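Local coordinates for vanadium-dependent haloperoxidase (Zobellia galactanivorans, PDB 4CIT), which binds vanadate and, as a vanadium-dependent iodoperoxidase, probably uses hydrogen peroxide to oxidise iodide, at residues V370-V378 with G436-V444; L87-T95 with K208-S216. All blocks are in the same frame, centred on the assembly; numbering follows the deposited sequence. Where two conformers were deposited one is given.

How the interactions relate
Interaction 2 comes first along the chain and closes before interaction 1 opens; their centres lie 16 Å apart in a largely helical, single-chain protein. Interaction 1 joins helices 367-383 and 426-446 within the PAP2-family region, near the vanadate site (the Val370 side chain is about 8 Å from bound vanadate), whereas interaction 2 joins two loops, 87-95 and 208-216, further from the centre of the chain. The two meet directly: Phe442 and Leu439 of helix 426-446 pack on Val213 and Leu214 of the 208-216 loop. Helix 307-335 also touches both, receiving Val378 and Leu439 from interaction 1 and Phe212 and Val213 from interaction 2, which ties the outlying loops to the helices that carry the vanadate pocket.

Interaction 1. Residues V370-V378 with G436-V444; sequences VVSGAASVV and GRDLGTFVV
Gly436 lies directly against Val370 and Ala374, where helices 367-383 and 426-446 run side by side in the PAP2-type helical bundle; the short segments cross at -36° with their axes 6.8 Å apart. Without a side chain of its own, Gly436 brings its CA to 3.2 Å from Val370 O in a CA-H...O contact. A second one forms in the reverse sense, Ala374 CA to Gly436 O. Arg437 follows, its CG beside Gly373 O and Val377 CG2. Its chain is extended and, in the conformer given, NH2 forms a salt bridge with Asp412 OD1. Leu439 touches Ala374 CB through CD2, at 4.3 Å. Gly440 is the next close point, its CA 4.2 Å from Ala374 CA, and here Val377 enters as a knob among Arg437, Gly440, Thr441 and Val444. Val377 CG1, trans to the backbone N (chi1 165°), comes within 3.5 Å of Gly440 C, while CG2 faces Arg437. Thr441 borders this hole; its OG1 turns back along its own helix to Arg437 O at 2.8 Å, above the carbonyl plane and on the opposite face from Thr441 N. Val444 ends the interface, with CG1 3.9 Å from Val378 CG2. Seven of the eleven touching residues are buried, and the Val370 side chain is about 8 Å from bound vanadate. No conventional hydrogen bond crosses between the two segments: backbone approach at glycines, weak CA-H...O contacts and branched aliphatic packing hold these segments together, while the Arg437 charge is met, in this conformer, by helix 407-420.

Interaction 2. Residues L87-T95 with K208-S216; sequences LAGQLNGLT and KIRPFVLDS
Asn92 bridges two irregular loops, reaching from a type II beta turn, Leu91 to Leu94, to three carbonyls of the 208-216 loop. Its backbone N donates to Phe212 O at 2.8 Å, with an N-H...O angle of 162°. The side-chain amide supplies two more bonds: ND2 gives one to Leu214 O and one to Pro211 O, both at 2.9 Å. Leu214 O lies in the amide plane, whereas Pro211 O is tilted from it and receives the donor from above its own carbonyl plane. A chi1 of -65°, with CG anti to the carbonyl carbon, directs the amide to these acceptors, and the two bonds from ND2 should restrict its rotation. The turn itself closes through Leu94 N to Leu91 O, and Gly93 takes its positive-phi position. Asn92 O accepts from Trp166 NE1 and also sits 3.7 Å above one face of the Arg210 guanidinium, offset toward its rim. Arg210, bent at chi3, brings NH1 to a hydrogen bond with Trp166 O, so both loops are joined to the end of helix 146-167. On the side facing away from Asn92, Asp323 of helix 307-335 accepts from the backbone N of Phe212 (OD1) and of Val213 and Leu214 (OD2). Val213 O is hydrogen-bonded separately by Lys446 NZ. Leu91 adds the apolar part of the contact, its CD2 lying 4.0 Å from Val213 CG2. Phe212 O takes a weak additional contact from Leu91 CA, at 3.2 Å, and the Leu91 CD1 methyl meets the Phe212 ring obliquely at CD1, 4.1 Å away.

Interaction 1. Residues V370-V378 with G436-V444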
ATOM      1  N   VAL A 370      -7.336  -6.388  -4.539  1.00  8.52           N
ATOM      2  CA  VAL A 370      -6.360  -6.072  -5.539  1.00  8.24           C
ATOM      3  C   VAL A 370      -4.973  -5.856  -4.878  1.00  8.68           C
ATOM      4  O   VAL A 370      -3.950  -6.353  -5.384  1.00  7.94           O
ATOM      5  CB  VAL A 370      -6.789  -4.890  -6.443  1.00  7.68           C
ATOM      6  CG1 VAL A 370      -5.674  -4.578  -7.437  1.00  8.15           C
ATOM      7  CG2 VAL A 370      -8.090  -5.116  -7.260  1.00  7.93           C
ATOM      8  N   VAL A 371      -4.910  -5.035  -3.819  1.00 10.10           N
ATOM      9  CA  VAL A 371      -3.643  -4.633  -3.201  1.00 10.15           C
ATOM     10  C   VAL A 371      -3.018  -5.817  -2.542  1.00  9.66           C
ATOM     11  O   VAL A 371      -1.847  -6.064  -2.712  1.00  9.87           O
ATOM     12  CB  VAL A 371      -3.790  -3.435  -2.249  1.00 11.66           C
ATOM     13  CG1 VAL A 371      -2.475  -3.000  -1.638  1.00 13.21           C
ATOM     14  CG2 VAL A 371      -4.431  -2.274  -3.032  1.00 14.96           C
ATOM     15  N   SER A 372      -3.812  -6.684  -1.903  1.00 10.30           N
ATOM     16  CA  SER A 372      -3.281  -7.913  -1.290  1.00 10.40           C
ATOM     17  C   SER A 372      -2.805  -8.887  -2.299  1.00 10.63           C
ATOM     18  O   SER A 372      -1.789  -9.560  -2.089  1.00 10.06           O
ATOM     19  CB  SER A 372      -4.381  -8.603  -0.461  1.00 10.42           C
ATOM     20  OG  SER A 372      -4.693  -7.699   0.565  1.00 13.46           O
ATOM     21  N   GLY A 373      -3.518  -8.999  -3.416  1.00  9.49           N
ATOM     22  CA  GLY A 373      -3.097  -9.837  -4.520  1.00  9.02           C
ATOM     23  C   GLY A 373      -1.721  -9.460  -5.044  1.00  9.71           C
ATOM     24  O   GLY A 373      -0.827 -10.294  -5.243  1.00 10.53           O
ATOM     25  N   ALA A 374      -1.555  -8.201  -5.281  1.00  8.63           N
ATOM     26  CA  ALA A 374      -0.289  -7.680  -5.786  1.00  8.32           C
ATOM     27  C   ALA A 374       0.816  -7.835  -4.753  1.00  9.12           C
ATOM     28  O   ALA A 374       1.972  -8.264  -5.128  1.00  9.22           O
ATOM     29  CB  ALA A 374      -0.437  -6.240  -6.201  1.00  8.94           C
ATOM     30  N   ALA A 375       0.561  -7.378  -3.543  1.00  8.79           N
ATOM     31  CA  ALA A 375       1.582  -7.435  -2.526  1.00  9.14           C
ATOM     32  C   ALA A 375       2.031  -8.901  -2.274  1.00 10.37           C
ATOM     33  O   ALA A 375       3.214  -9.171  -2.025  1.00  9.06           O
ATOM     34  CB  ALA A 375       1.094  -6.777  -1.267  1.00  9.33           C
ATOM     35  N   SER A 376       1.082  -9.809  -2.155  1.00 10.21           N
ATOM     36  CA  SER A 376       1.333 -11.226  -2.007  0.50 11.44           C
ATOM     37  C   SER A 376       2.283 -11.848  -3.065  1.00 11.27           C
ATOM     38  O   SER A 376       3.217 -12.672  -2.783  1.00 11.03           O
ATOM     39  CB  SER A 376       0.025 -11.955  -2.140  0.50 12.57           C
ATOM     40  OG  SER A 376       0.201 -13.293  -1.705  0.50 13.75           O
ATOM     41  N   VAL A 377       2.014 -11.505  -4.293  1.00 10.95           N
ATOM     42  CA  VAL A 377       2.855 -11.945  -5.414  1.00 10.75           C
ATOM     43  C   VAL A 377       4.279 -11.462  -5.275  1.00 10.42           C
ATOM     44  O   VAL A 377       5.241 -12.210  -5.407  1.00 10.06           O
ATOM     45  CB  VAL A 377       2.251 -11.547  -6.771  1.00 11.94           C
ATOM     46  CG1 VAL A 377       3.268 -11.680  -7.870  1.00 13.93           C
ATOM     47  CG2 VAL A 377       1.043 -12.430  -7.053  1.00 14.52           C
ATOM     48  N   VAL A 378       4.445 -10.176  -4.987  1.00  9.78           N
ATOM     49  CA  VAL A 378       5.783  -9.615  -4.782  1.00  9.48           C
ATOM     50  C   VAL A 378       6.502 -10.249  -3.620  1.00  9.87           C
ATOM     51  O   VAL A 378       7.650 -10.690  -3.792  1.00 10.16           O
ATOM     52  CB  VAL A 378       5.750  -8.056  -4.595  1.00 10.70           C
ATOM     53  CG1 VAL A 378       7.152  -7.541  -4.287  1.00 11.07           C
ATOM     54  CG2 VAL A 378       5.223  -7.442  -5.859  1.00 11.72           C
ATOM     55  N   GLY A 436      -5.130  -8.159  -8.951  1.00  8.63           N
ATOM     56  CA  GLY A 436      -3.918  -7.841  -8.225  1.00  9.24           C
ATOM     57  C   GLY A 436      -2.755  -8.842  -8.455  1.00  8.90           C
ATOM     58  O   GLY A 436      -1.618  -8.442  -8.628  1.00  8.08           O
ATOM     59  N   ARG A 437      -3.086 -10.133  -8.539  0.60 10.27           N
ATOM     60  CA  ARG A 437      -2.089 -11.166  -8.787  0.60 11.00           C
ATOM     61  C   ARG A 437      -1.532 -11.001 -10.225  0.60 10.33           C
ATOM     62  O   ARG A 437      -0.282 -11.025 -10.451  0.60 10.25           O
ATOM     63  CB  ARG A 437      -2.653 -12.611  -8.489  0.60 13.57           C
ATOM     64  CG  ARG A 437      -2.811 -12.956  -6.969  0.60 17.10           C
ATOM     65  CD  ARG A 437      -3.496 -14.346  -6.661  0.60 19.39           C
ATOM     66  NE  ARG A 437      -3.563 -14.557  -5.202  0.60 21.55           N
ATOM     67  CZ  ARG A 437      -4.476 -15.226  -4.477  0.60 24.01           C
ATOM     68  NH1 ARG A 437      -5.482 -15.874  -5.028  0.60 28.93           N
ATOM     69  NH2 ARG A 437      -4.369 -15.222  -3.148  0.60 22.54           N
ATOM     70  N   ASP A 438      -2.393 -10.689 -11.189  1.00 10.19           N
ATOM     71  CA  ASP A 438      -1.946 -10.454 -12.561  1.00 10.32           C
ATOM     72  C   ASP A 438      -1.025  -9.222 -12.622  1.00 10.14           C
ATOM     73  O   ASP A 438       0.052  -9.255 -13.343  1.00  9.50           O
ATOM     74  CB  ASP A 438      -3.068 -10.353 -13.548  1.00 12.75           C
ATOM     75  CG  ASP A 438      -3.804 -11.695 -13.811  1.00 14.14           C
ATOM     76  OD1 ASP A 438      -3.300 -12.733 -13.357  1.00 18.03           O
ATOM     77  OD2 ASP A 438      -4.881 -11.634 -14.473  1.00 16.25           O
ATOM     78  N   LEU A 439      -1.426  -8.142 -11.962  1.00  9.31           N
ATOM     79  CA  LEU A 439      -0.630  -6.919 -11.937  1.00 10.11           C
ATOM     80  C   LEU A 439       0.736  -7.164 -11.225  1.00 10.43           C
ATOM     81  O   LEU A 439       1.780  -6.726 -11.696  1.00 10.68           O
ATOM     82  CB  LEU A 439      -1.433  -5.788 -11.300  1.00 10.87           C
ATOM     83  CG  LEU A 439      -0.762  -4.405 -11.265  1.00 11.13           C
ATOM     84  CD1 LEU A 439      -1.847  -3.309 -11.233  1.00 10.99           C
ATOM     85  CD2 LEU A 439       0.105  -4.289 -10.025  1.00 11.20           C
ATOM     86  N   GLY A 440       0.725  -7.872 -10.118  1.00 11.07           N
ATOM     87  CA  GLY A 440       1.907  -8.080  -9.321  1.00 12.35           C
ATOM     88  C   GLY A 440       2.862  -8.986 -10.104  1.00 10.75           C
ATOM     89  O   GLY A 440       4.082  -8.707 -10.085  1.00 10.71           O
ATOM     90  N   THR A 441       2.319  -9.969 -10.865  1.00 11.48           N
ATOM     91  CA  THR A 441       3.115 -10.809 -11.782  1.00 11.24           C
ATOM     92  C   THR A 441       3.808 -10.008 -12.849  1.00 12.04           C
ATOM     93  O   THR A 441       5.017 -10.196 -13.138  1.00 12.25           O
ATOM     94  CB  THR A 441       2.258 -11.978 -12.355  1.00 13.68           C
ATOM     95  OG1 THR A 441       1.788 -12.749 -11.204  1.00 12.52           O
ATOM     96  CG2 THR A 441       3.071 -12.901 -13.304  1.00 16.26           C
ATOM     97  N   PHE A 442       3.077  -9.079 -13.438  1.00 11.22           N
ATOM     98  CA  PHE A 442       3.667  -8.213 -14.444  1.00 11.67           C
ATOM     99  C   PHE A 442       4.837  -7.379 -13.829  1.00 11.83           C
ATOM    100  O   PHE A 442       5.910  -7.211 -14.462  1.00 12.30           O
ATOM    101  CB  PHE A 442       2.568  -7.291 -14.980  1.00 11.31           C
ATOM    102  CG  PHE A 442       3.046  -6.154 -15.846  1.00 12.16           C
ATOM    103  CD1 PHE A 442       3.400  -6.363 -17.211  1.00 15.50           C
ATOM    104  CD2 PHE A 442       3.098  -4.924 -15.332  1.00 13.57           C
ATOM    105  CE1 PHE A 442       3.929  -5.329 -17.997  1.00 17.10           C
ATOM    106  CE2 PHE A 442       3.517  -3.862 -16.122  1.00 15.82           C
ATOM    107  CZ  PHE A 442       3.936  -4.062 -17.425  1.00 17.00           C
ATOM    108  N   VAL A 443       4.596  -6.758 -12.676  1.00 11.82           N
ATOM    109  CA  VAL A 443       5.631  -5.949 -11.998  1.00 12.78           C
ATOM    110  C   VAL A 443       6.854  -6.813 -11.721  1.00 12.67           C
ATOM    111  O   VAL A 443       7.985  -6.392 -12.019  1.00 14.53           O
ATOM    112  CB  VAL A 443       5.121  -5.246 -10.713  1.00 13.60           C
ATOM    113  CG1 VAL A 443       6.262  -4.630  -9.916  1.00 15.21           C
ATOM    114  CG2 VAL A 443       4.038  -4.279 -10.999  1.00 14.39           C
ATOM    115  N   VAL A 444       6.666  -8.019 -11.210  1.00 12.58           N
ATOM    116  CA  VAL A 444       7.841  -8.819 -10.889  1.00 15.33           C
ATOM    117  C   VAL A 444       8.592  -9.312 -12.149  1.00 16.49           C
ATOM    118  O   VAL A 444       9.792  -9.462 -12.132  1.00 16.01           O
ATOM    119  CB  VAL A 444       7.566  -9.960  -9.910  1.00 18.65           C
ATOM    120  CG1 VAL A 444       7.060  -9.397  -8.629  1.00 18.96           C
ATOM    121  CG2 VAL A 444       6.634 -10.952 -10.442  1.00 19.94           C
TER

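Interaction 2. Residues L87-T95 with K208-S216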
ATOM      1  N   LEU A  87      16.635   1.401 -10.925  1.00  9.88           N
ATOM      2  CA  LEU A  87      15.277   1.457 -11.464  1.00 11.22           C
ATOM      3  C   LEU A  87      15.171   2.534 -12.529  1.00 10.85           C
ATOM      4  O   LEU A  87      14.119   2.725 -13.169  1.00 12.31           O
ATOM      5  CB  LEU A  87      14.250   1.669 -10.325  1.00 10.53           C
ATOM      6  CG  LEU A  87      14.032   0.395  -9.540  1.00 11.71           C
ATOM      7  CD1 LEU A  87      13.228   0.736  -8.321  1.00 12.75           C
ATOM      8  CD2 LEU A  87      13.379  -0.697 -10.399  1.00 12.75           C
ATOM      9  N   ALA A  88      16.225   3.341 -12.682  1.00 11.51           N
ATOM     10  CA  ALA A  88      16.164   4.375 -13.721  1.00 11.10           C
ATOM     11  C   ALA A  88      16.057   3.643 -15.080  1.00 11.89           C
ATOM     12  O   ALA A  88      16.685   2.589 -15.316  1.00 11.21           O
ATOM     13  CB  ALA A  88      17.448   5.246 -13.734  1.00 11.65           C
ATOM     14  N   GLY A  89      15.192   4.116 -15.943  1.00 11.47           N
ATOM     15  CA  GLY A  89      14.950   3.483 -17.145  1.00 12.79           C
ATOM     16  C   GLY A  89      13.901   2.375 -17.050  1.00 13.67           C
ATOM     17  O   GLY A  89      13.482   1.808 -18.091  1.00 13.73           O
ATOM     18  N   GLN A  90      13.550   2.001 -15.827  1.00 12.16           N
ATOM     19  CA  GLN A  90      12.579   0.911 -15.585  1.00 11.02           C
ATOM     20  C   GLN A  90      11.219   1.447 -15.070  1.00 13.59           C
ATOM     21  O   GLN A  90      10.158   0.878 -15.413  1.00 13.91           O
ATOM     22  CB  GLN A  90      13.147  -0.098 -14.602  1.00 11.86           C
ATOM     23  CG  GLN A  90      14.519  -0.686 -14.947  1.00 12.69           C
ATOM     24  CD  GLN A  90      14.805  -1.959 -14.161  1.00 13.69           C
ATOM     25  OE1 GLN A  90      15.746  -2.094 -13.311  1.00 16.55           O
ATOM     26  NE2 GLN A  90      14.026  -2.926 -14.458  1.00 12.06           N
ATOM     27  N   LEU A  91      11.232   2.470 -14.270  1.00 10.94           N
ATOM     28  CA  LEU A  91      10.011   3.117 -13.812  1.00 10.34           C
ATOM     29  C   LEU A  91       9.698   4.281 -14.732  1.00 11.27           C
ATOM     30  O   LEU A  91      10.648   5.005 -15.172  1.00 11.40           O
ATOM     31  CB  LEU A  91      10.129   3.612 -12.361  1.00 11.40           C
ATOM     32  CG  LEU A  91      10.507   2.639 -11.277  1.00 11.48           C
ATOM     33  CD1 LEU A  91      10.470   3.162  -9.866  1.00 12.37           C
ATOM     34  CD2 LEU A  91       9.614   1.460 -11.389  1.00 10.87           C
ATOM     35  N   ASN A  92       8.403   4.570 -14.974  1.00 10.53           N
ATOM     36  CA  ASN A  92       8.045   5.631 -15.920  1.00 10.22           C
ATOM     37  C   ASN A  92       8.590   7.010 -15.606  1.00  9.46           C
ATOM     38  O   ASN A  92       8.302   7.532 -14.568  1.00 10.10           O
ATOM     39  CB  ASN A  92       6.487   5.684 -15.999  1.00 11.39           C
ATOM     40  CG  ASN A  92       5.890   4.352 -16.610  1.00 11.80           C
ATOM     41  OD1 ASN A  92       6.516   3.722 -17.503  1.00 14.34           O
ATOM     42  ND2 ASN A  92       4.698   3.996 -16.201  1.00 12.98           N
ATOM     43  N   GLY A  93       9.397   7.570 -16.505  1.00  9.60           N
ATOM     44  CA  GLY A  93       9.961   8.919 -16.339  1.00 12.65           C
ATOM     45  C   GLY A  93      11.271   9.026 -15.476  1.00 11.53           C
ATOM     46  O   GLY A  93      11.747  10.103 -15.312  1.00 12.95           O
ATOM     47  N   LEU A  94      11.714   7.976 -14.853  1.00 10.56           N
ATOM     48  CA  LEU A  94      12.787   8.053 -13.889  1.00 10.87           C
ATOM     49  C   LEU A  94      14.121   7.925 -14.622  1.00 10.73           C
ATOM     50  O   LEU A  94      14.391   6.962 -15.347  1.00 10.43           O
ATOM     51  CB  LEU A  94      12.691   6.924 -12.918  1.00 10.78           C
ATOM     52  CG  LEU A  94      13.823   6.908 -11.870  1.00 10.68           C
ATOM     53  CD1 LEU A  94      13.859   8.182 -11.066  1.00 12.28           C
ATOM     54  CD2 LEU A  94      13.679   5.664 -10.996  1.00 10.84           C
ATOM     55  N   THR A  95      14.922   8.972 -14.439  1.00 12.16           N
ATOM     56  CA  THR A  95      16.316   9.014 -14.891  1.00 12.27           C
ATOM     57  C   THR A  95      17.345   8.842 -13.806  1.00 11.76           C
ATOM     58  O   THR A  95      17.049   8.791 -12.602  1.00 12.05           O
ATOM     59  CB  THR A  95      16.642  10.362 -15.608  1.00 15.92           C
ATOM     60  OG1 THR A  95      16.511  11.436 -14.671  1.00 15.92           O
ATOM     61  CG2 THR A  95      15.740  10.549 -16.872  1.00 19.02           C
ATOM     62  N   LYS A 208      -5.705   9.002 -12.997  1.00 10.21           N
ATOM     63  CA  LYS A 208      -4.934  10.003 -13.756  1.00 12.15           C
ATOM     64  C   LYS A 208      -3.545  10.252 -13.187  1.00 11.18           C
ATOM     65  O   LYS A 208      -2.815  11.082 -13.733  1.00 12.54           O
ATOM     66  CB  LYS A 208      -5.696  11.307 -13.800  1.00 13.70           C
ATOM     67  CG  LYS A 208      -7.042  11.183 -14.423  1.00 16.01           C
ATOM     68  CD  LYS A 208      -7.021  10.844 -15.853  1.00 23.45           C
ATOM     69  CE  LYS A 208      -8.463  10.811 -16.426  1.00 29.84           C
ATOM     70  NZ  LYS A 208      -8.696   9.505 -17.145  1.00 31.68           N
ATOM     71  N   ILE A 209      -3.165   9.514 -12.156  1.00 11.82           N
ATOM     72  CA  ILE A 209      -1.797   9.593 -11.572  1.00 10.95           C
ATOM     73  C   ILE A 209      -0.894   8.768 -12.508  1.00 11.00           C
ATOM     74  O   ILE A 209      -1.270   7.711 -13.008  1.00 11.02           O
ATOM     75  CB  ILE A 209      -1.813   8.968 -10.156  1.00 11.24           C
ATOM     76  CG1 ILE A 209      -2.813   9.724  -9.217  1.00 11.52           C
ATOM     77  CG2 ILE A 209      -0.368   8.987  -9.631  1.00 13.23           C
ATOM     78  CD1 ILE A 209      -2.442  11.166  -9.000  1.00 12.16           C
ATOM     79  N   ARG A 210       0.325   9.228 -12.742  1.00  9.91           N
ATOM     80  CA  ARG A 210       1.317   8.444 -13.453  1.00 10.12           C
ATOM     81  C   ARG A 210       1.623   7.136 -12.796  1.00  9.78           C
ATOM     82  O   ARG A 210       2.124   7.116 -11.668  1.00 10.75           O
ATOM     83  CB  ARG A 210       2.598   9.262 -13.535  1.00 11.28           C
ATOM     84  CG  ARG A 210       3.710   8.624 -14.427  1.00 10.85           C
ATOM     85  CD  ARG A 210       5.005   9.347 -14.324  1.00 11.99           C
ATOM     86  NE  ARG A 210       5.489   9.406 -12.933  1.00 11.77           N
ATOM     87  CZ  ARG A 210       6.264  10.340 -12.426  1.00 12.10           C
ATOM     88  NH1 ARG A 210       6.716  11.332 -13.156  1.00 11.96           N
ATOM     89  NH2 ARG A 210       6.660  10.232 -11.207  1.00 11.29           N
ATOM     90  N   PRO A 211       1.370   6.003 -13.466  1.00  9.85           N
ATOM     91  CA  PRO A 211       1.812   4.768 -12.835  1.00 10.97           C
ATOM     92  C   PRO A 211       3.336   4.589 -12.847  1.00 10.80           C
ATOM     93  O   PRO A 211       4.055   5.208 -13.678  1.00 11.55           O
ATOM     94  CB  PRO A 211       1.174   3.686 -13.703  1.00 12.13           C
ATOM     95  CG  PRO A 211       0.399   4.343 -14.754  1.00 12.50           C
ATOM     96  CD  PRO A 211       0.779   5.801 -14.783  1.00 12.18           C
ATOM     97  N   PHE A 212       3.873   3.849 -11.898  1.00 11.99           N
ATOM     98  CA  PHE A 212       5.322   3.531 -11.910  1.00 13.27           C
ATOM     99  C   PHE A 212       5.771   2.573 -12.976  1.00 12.66           C
ATOM    100  O   PHE A 212       6.815   2.781 -13.609  1.00 12.48           O
ATOM    101  CB  PHE A 212       5.712   2.949 -10.532  1.00 12.99           C
ATOM    102  CG  PHE A 212       5.737   3.951  -9.428  1.00 12.70           C
ATOM    103  CD1 PHE A 212       6.769   4.892  -9.320  1.00 15.09           C
ATOM    104  CD2 PHE A 212       4.716   4.027  -8.494  1.00 16.79           C
ATOM    105  CE1 PHE A 212       6.788   5.784  -8.251  1.00 13.52           C
ATOM    106  CE2 PHE A 212       4.703   4.990  -7.463  1.00 16.89           C
ATOM    107  CZ  PHE A 212       5.815   5.820  -7.305  1.00 15.01           C
ATOM    108  N   VAL A 213       5.024   1.476 -13.167  1.00 11.67           N
ATOM    109  CA  VAL A 213       5.432   0.343 -14.041  1.00 13.36           C
ATOM    110  C   VAL A 213       4.412   0.059 -15.168  1.00 12.97           C
ATOM    111  O   VAL A 213       4.735  -0.400 -16.301  1.00 14.98           O
ATOM    112  CB  VAL A 213       5.561  -0.960 -13.179  1.00 14.66           C
ATOM    113  CG1 VAL A 213       6.238  -2.047 -13.946  1.00 17.45           C
ATOM    114  CG2 VAL A 213       6.309  -0.729 -11.860  1.00 16.11           C
ATOM    115  N   LEU A 214       3.131   0.302 -14.885  1.00 12.02           N
ATOM    116  CA  LEU A 214       2.078   0.014 -15.862  1.00 12.93           C
ATOM    117  C   LEU A 214       2.300   0.831 -17.100  1.00 13.59           C
ATOM    118  O   LEU A 214       2.809   1.964 -17.030  1.00 13.18           O
ATOM    119  CB  LEU A 214       0.702   0.365 -15.377  1.00 12.60           C
ATOM    120  CG  LEU A 214       0.271  -0.269 -14.058  1.00 13.73           C
ATOM    121  CD1 LEU A 214      -1.120   0.216 -13.659  1.00 15.17           C
ATOM    122  CD2 LEU A 214       0.379  -1.755 -14.168  1.00 13.30           C
ATOM    123  N   ASP A 215       1.922   0.244 -18.228  1.00 13.04           N
ATOM    124  CA  ASP A 215       1.888   1.011 -19.485  1.00 14.56           C
ATOM    125  C   ASP A 215       0.763   2.032 -19.520  1.00 14.70           C
ATOM    126  O   ASP A 215       0.873   3.109 -20.149  1.00 17.53           O
ATOM    127  CB  ASP A 215       1.776   0.044 -20.650  1.00 17.99           C
ATOM    128  CG  ASP A 215       2.986  -0.873 -20.759  1.00 22.26           C
ATOM    129  OD1 ASP A 215       4.136  -0.396 -20.627  1.00 21.61           O
ATOM    130  OD2 ASP A 215       2.764  -2.108 -20.958  1.00 23.25           O
ATOM    131  N   SER A 216      -0.328   1.740 -18.782  1.00 13.52           N
ATOM    132  CA  SER A 216      -1.430   2.688 -18.627  1.00 13.08           C
ATOM    133  C   SER A 216      -2.236   2.258 -17.462  1.00 11.97           C
ATOM    134  O   SER A 216      -2.174   1.109 -17.095  1.00 12.37           O
ATOM    135  CB  SER A 216      -2.342   2.784 -19.841  1.00 14.77           C
ATOM    136  OG  SER A 216      -3.162   1.633 -19.944  1.00 18.18           O
TER